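Local coordinates for protein nucleoside phosphorylase, putative (Trypanosoma brucei, PDB 3BJE) that catalyses the reversible phosphorolysis of uridine to uracil and ribose 1-phosphate, working as a homodimer, at residues A[31-42]-A[68-78]. Residues are numbered along the deposited sequence; the frame is centred on the assembly and turned at random.
Sequences TTLHLKCKSDEL and RASRDHREIRF. With R1P (1-O-phosphono-alpha-D-ribofuranose), chain E.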
# COMPACT_ATOMS: atom_id res chain seq x y z
N THR A 31 -1.12 -16.06 16.31
CA THR A 31 -1.14 -14.75 15.64
C THR A 31 -1.25 -14.88 14.12
O THR A 31 -0.76 -15.83 13.53
CB THR A 31 0.11 -13.88 15.93
OG1 THR A 31 1.28 -14.52 15.41
CG2 THR A 31 0.26 -13.65 17.42
N THR A 32 -1.92 -13.91 13.52
CA THR A 32 -1.94 -13.72 12.09
C THR A 32 -0.56 -13.21 11.60
O THR A 32 0.34 -12.93 12.41
CB THR A 32 -3.10 -12.79 11.67
OG1 THR A 32 -3.30 -11.74 12.62
CG2 THR A 32 -4.38 -13.60 11.57
N LEU A 33 -0.39 -13.15 10.28
CA LEU A 33 0.92 -12.96 9.68
C LEU A 33 1.50 -11.55 9.79
O LEU A 33 2.71 -11.40 10.01
CB LEU A 33 0.87 -13.35 8.21
CG LEU A 33 2.16 -13.42 7.42
CD1 LEU A 33 3.17 -14.36 8.10
CD2 LEU A 33 1.85 -13.89 6.00
N HIS A 34 0.67 -10.54 9.63
CA HIS A 34 1.13 -9.14 9.64
C HIS A 34 0.75 -8.43 10.92
O HIS A 34 1.59 -7.83 11.58
CB HIS A 34 0.56 -8.38 8.42
CG HIS A 34 0.98 -8.98 7.11
ND1 HIS A 34 0.27 -9.98 6.48
CD2 HIS A 34 2.05 -8.72 6.32
CE1 HIS A 34 0.91 -10.34 5.37
NE2 HIS A 34 1.98 -9.57 5.25
N LEU A 35 -0.53 -8.51 11.25
CA LEU A 35 -1.05 -8.06 12.53
C LEU A 35 -0.77 -9.15 13.56
O LEU A 35 -1.33 -10.24 13.50
CB LEU A 35 -2.55 -7.79 12.40
CG LEU A 35 -3.30 -7.51 13.70
CD1 LEU A 35 -2.84 -6.19 14.39
CD2 LEU A 35 -4.80 -7.53 13.42
N LYS A 36 0.15 -8.86 14.49
CA LYS A 36 0.62 -9.87 15.42
C LYS A 36 -0.19 -9.86 16.70
O LYS A 36 0.31 -9.62 17.80
CB LYS A 36 2.12 -9.66 15.68
CG LYS A 36 2.98 -9.88 14.45
CD LYS A 36 2.82 -11.30 13.91
CE LYS A 36 3.96 -11.72 13.03
NZ LYS A 36 3.68 -13.05 12.41
N CYS A 37 -1.47 -10.17 16.52
CA CYS A 37 -2.47 -10.10 17.57
C CYS A 37 -3.17 -11.45 17.63
O CYS A 37 -3.33 -12.12 16.61
CB CYS A 37 -3.46 -9.00 17.22
SG CYS A 37 -4.72 -8.69 18.45
N LYS A 38 -3.55 -11.87 18.84
CA LYS A 38 -4.26 -13.14 19.03
C LYS A 38 -5.74 -12.84 19.20
O LYS A 38 -6.09 -11.71 19.55
CB LYS A 38 -3.73 -13.87 20.28
CG LYS A 38 -2.22 -13.97 20.33
CD LYS A 38 -1.76 -14.90 21.45
CE LYS A 38 -0.24 -14.86 21.60
NZ LYS A 38 0.20 -13.62 22.31
N SER A 39 -6.61 -13.83 18.98
CA SER A 39 -8.06 -13.58 19.05
C SER A 39 -8.47 -12.86 20.34
O SER A 39 -9.25 -11.91 20.31
CB SER A 39 -8.85 -14.87 18.94
OG SER A 39 -8.74 -15.44 17.64
N ASP A 40 -7.94 -13.33 21.47
CA ASP A 40 -8.39 -12.81 22.76
C ASP A 40 -7.80 -11.46 23.12
O ASP A 40 -8.13 -10.90 24.16
CB ASP A 40 -8.22 -13.84 23.90
CG ASP A 40 -6.76 -14.12 24.27
OD1 ASP A 40 -5.81 -13.58 23.66
OD2 ASP A 40 -6.56 -14.93 25.21
N GLU A 41 -6.92 -10.94 22.26
CA GLU A 41 -6.30 -9.63 22.45
C GLU A 41 -6.93 -8.52 21.64
O GLU A 41 -6.53 -7.38 21.78
CB GLU A 41 -4.83 -9.69 22.07
CG GLU A 41 -4.05 -10.60 22.96
CD GLU A 41 -2.60 -10.74 22.54
OE1 GLU A 41 -2.31 -10.71 21.32
OE2 GLU A 41 -1.75 -10.87 23.45
N LEU A 42 -7.89 -8.85 20.77
CA LEU A 42 -8.47 -7.89 19.84
C LEU A 42 -9.89 -7.55 20.27
O LEU A 42 -10.72 -8.44 20.42
CB LEU A 42 -8.49 -8.50 18.44
CG LEU A 42 -9.09 -7.65 17.32
CD1 LEU A 42 -8.28 -6.38 17.16
CD2 LEU A 42 -9.11 -8.49 16.03
N ARG A 68 -3.82 -3.97 27.98
CA ARG A 68 -3.66 -5.37 28.39
C ARG A 68 -2.94 -6.23 27.36
O ARG A 68 -2.54 -7.35 27.66
CB ARG A 68 -5.02 -6.00 28.71
CG ARG A 68 -5.95 -6.15 27.51
CD ARG A 68 -7.30 -6.71 27.91
NE ARG A 68 -8.20 -6.92 26.78
CZ ARG A 68 -8.17 -7.99 25.99
NH1 ARG A 68 -7.29 -8.95 26.20
NH2 ARG A 68 -9.04 -8.09 24.99
N ALA A 69 -2.77 -5.70 26.15
CA ALA A 69 -2.14 -6.42 25.04
C ALA A 69 -1.63 -5.39 24.05
O ALA A 69 -2.28 -4.40 23.80
CB ALA A 69 -3.14 -7.34 24.36
N SER A 70 -0.43 -5.63 23.53
CA SER A 70 0.14 -4.77 22.51
C SER A 70 1.34 -5.45 21.88
O SER A 70 2.09 -6.19 22.56
CB SER A 70 0.58 -3.44 23.09
OG SER A 70 1.56 -3.62 24.09
N ARG A 71 1.53 -5.21 20.59
CA ARG A 71 2.66 -5.77 19.87
C ARG A 71 2.90 -4.98 18.59
O ARG A 71 1.96 -4.45 18.01
CB ARG A 71 2.45 -7.25 19.56
CG ARG A 71 3.68 -7.93 19.00
CD ARG A 71 3.59 -9.44 19.01
NE ARG A 71 4.53 -10.01 18.04
CZ ARG A 71 4.62 -11.30 17.72
NH1 ARG A 71 3.81 -12.20 18.29
NH2 ARG A 71 5.50 -11.71 16.82
N ASP A 72 4.16 -4.92 18.17
CA ASP A 72 4.58 -4.17 16.99
C ASP A 72 5.23 -5.11 15.97
O ASP A 72 5.98 -6.01 16.37
CB ASP A 72 5.60 -3.10 17.39
CG ASP A 72 5.05 -2.12 18.41
OD1 ASP A 72 3.85 -2.17 18.77
OD2 ASP A 72 5.84 -1.26 18.86
N HIS A 73 4.97 -4.89 14.68
CA HIS A 73 5.58 -5.67 13.59
C HIS A 73 5.39 -4.99 12.23
O HIS A 73 4.28 -4.65 11.89
CB HIS A 73 4.92 -7.05 13.54
CG HIS A 73 5.39 -7.90 12.40
ND1 HIS A 73 6.69 -8.36 12.31
CD2 HIS A 73 4.74 -8.38 11.32
CE1 HIS A 73 6.82 -9.07 11.21
NE2 HIS A 73 5.65 -9.10 10.59
N ARG A 74 6.46 -4.84 11.42
CA ARG A 74 6.39 -4.08 10.17
C ARG A 74 5.69 -2.71 10.44
O ARG A 74 5.95 -2.08 11.46
CB ARG A 74 5.65 -4.88 9.08
CG ARG A 74 6.45 -5.97 8.40
CD ARG A 74 5.48 -6.85 7.57
NE ARG A 74 6.13 -7.91 6.79
CZ ARG A 74 6.79 -7.70 5.65
NH1 ARG A 74 6.92 -6.48 5.18
NH2 ARG A 74 7.34 -8.74 5.00
N GLU A 75 4.81 -2.25 9.55
CA GLU A 75 4.12 -0.98 9.84
C GLU A 75 2.93 -1.19 10.81
O GLU A 75 2.19 -0.25 11.14
CB GLU A 75 3.71 -0.25 8.53
CG GLU A 75 2.86 -1.00 7.45
CD GLU A 75 3.69 -1.39 6.22
OE1 GLU A 75 4.62 -2.18 6.52
OE2 GLU A 75 3.46 -0.88 5.02
N ILE A 76 2.78 -2.41 11.33
CA ILE A 76 1.52 -2.85 11.94
C ILE A 76 1.67 -2.97 13.46
O ILE A 76 2.26 -3.91 13.97
CB ILE A 76 1.06 -4.20 11.33
CG1 ILE A 76 1.13 -4.18 9.79
CG2 ILE A 76 -0.37 -4.55 11.80
CD1 ILE A 76 0.36 -3.08 9.16
N ARG A 77 1.14 -1.98 14.17
CA ARG A 77 1.19 -1.92 15.63
C ARG A 77 -0.22 -1.98 16.19
O ARG A 77 -1.14 -1.47 15.57
CB ARG A 77 1.84 -0.63 16.10
CG ARG A 77 3.22 -0.37 15.56
CD ARG A 77 3.78 0.91 16.20
NE ARG A 77 3.80 0.79 17.65
CZ ARG A 77 3.82 1.79 18.53
NH1 ARG A 77 3.81 3.06 18.14
NH2 ARG A 77 3.84 1.51 19.82
N PHE A 78 -0.39 -2.60 17.35
CA PHE A 78 -1.68 -2.53 18.04
C PHE A 78 -1.50 -2.35 19.54
O PHE A 78 -0.46 -2.66 20.14
CB PHE A 78 -2.56 -3.75 17.75
CG PHE A 78 -2.36 -4.89 18.69
CD1 PHE A 78 -3.15 -5.04 19.81
CD2 PHE A 78 -1.36 -5.84 18.45
CE1 PHE A 78 -2.96 -6.07 20.69
CE2 PHE A 78 -1.16 -6.89 19.32
CZ PHE A 78 -1.95 -7.00 20.44
C5 R1P E . 3.72 -9.05 2.28
O5 R1P E . 3.97 -9.87 3.43
C4 R1P E . 4.97 -8.23 1.97
O4 R1P E . 6.13 -9.07 1.77
C1 R1P E . 6.67 -8.95 0.46
C2 R1P E . 5.49 -8.37 -0.33
O2 R1P E . 5.85 -7.78 -1.59
C3 R1P E . 4.83 -7.43 0.68
O3 R1P E . 5.54 -6.19 0.82
O1 R1P E . 7.93 -8.18 0.41
P R1P E . 8.83 -7.65 1.65
O1P R1P E . 7.82 -6.64 2.27
O2P R1P E . 10.03 -6.95 1.04
O3P R1P E . 9.14 -8.87 2.46
O HOH W 1 4.85 -10.33 8.23
O HOH W 2 1.21 -6.17 15.39
O HOH W 3 -2.23 -10.46 26.31
O HOH W 4 -11.05 -9.67 22.89
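Lys-36 wedges its aliphatic chain between two side chains of the hairpin 69-78. Its CB lies over one face of the Arg-71 guanidinium, 3.4 Å from NE, while CE sits over the His-73 ring, 4.0 Å from the centroid, in a CH-pi contact. The bend at chi2 (-60°) carries the ammonium back to its own loop, where NZ bonds Leu-33 O at 3.1 Å; a long flexible lysine thus serves as both spacer and clasp. Arg-71, extended across it, reaches Asp-29 with its charge.

Deeper in, Phe-78 offers one ring face to Cys-37, whose SG stands 3.9 Å from the centroid, a sulfur-aromatic contact; Ser-70 CA backs the other face. Leu-35 CD1 meets Ile-76 CG2 crosswise, adding branched apolar bulk. At the far end Arg-68 grips Asp-40 O end-on, NH1 at 2.9 Å lying on a lone pair and NH2 also donating, and Ala-69 is small enough for the Glu-41 chain to rest on its methyl.

At the type II' turn from His-73 to Ile-76, the turn residue Arg-74 and the loop residue His-34 converge on ribose 1-phosphate. His-34 NE2 meets O5 at 2.7 Å, in the ring plane and nearly straight (167°), while Glu-106 holds ND1. Arg-74 NH1 and NH2 bond phosphate oxygens O1P and O3P, and a water links its NE to His-73 NE2 and Leu-33 O. Since Arg-54, Arg-145 and Thr-148 of the second subunit bind the same ligand, loop and hairpin together complete the partner's active site, which implies that a full pocket requires the dimer.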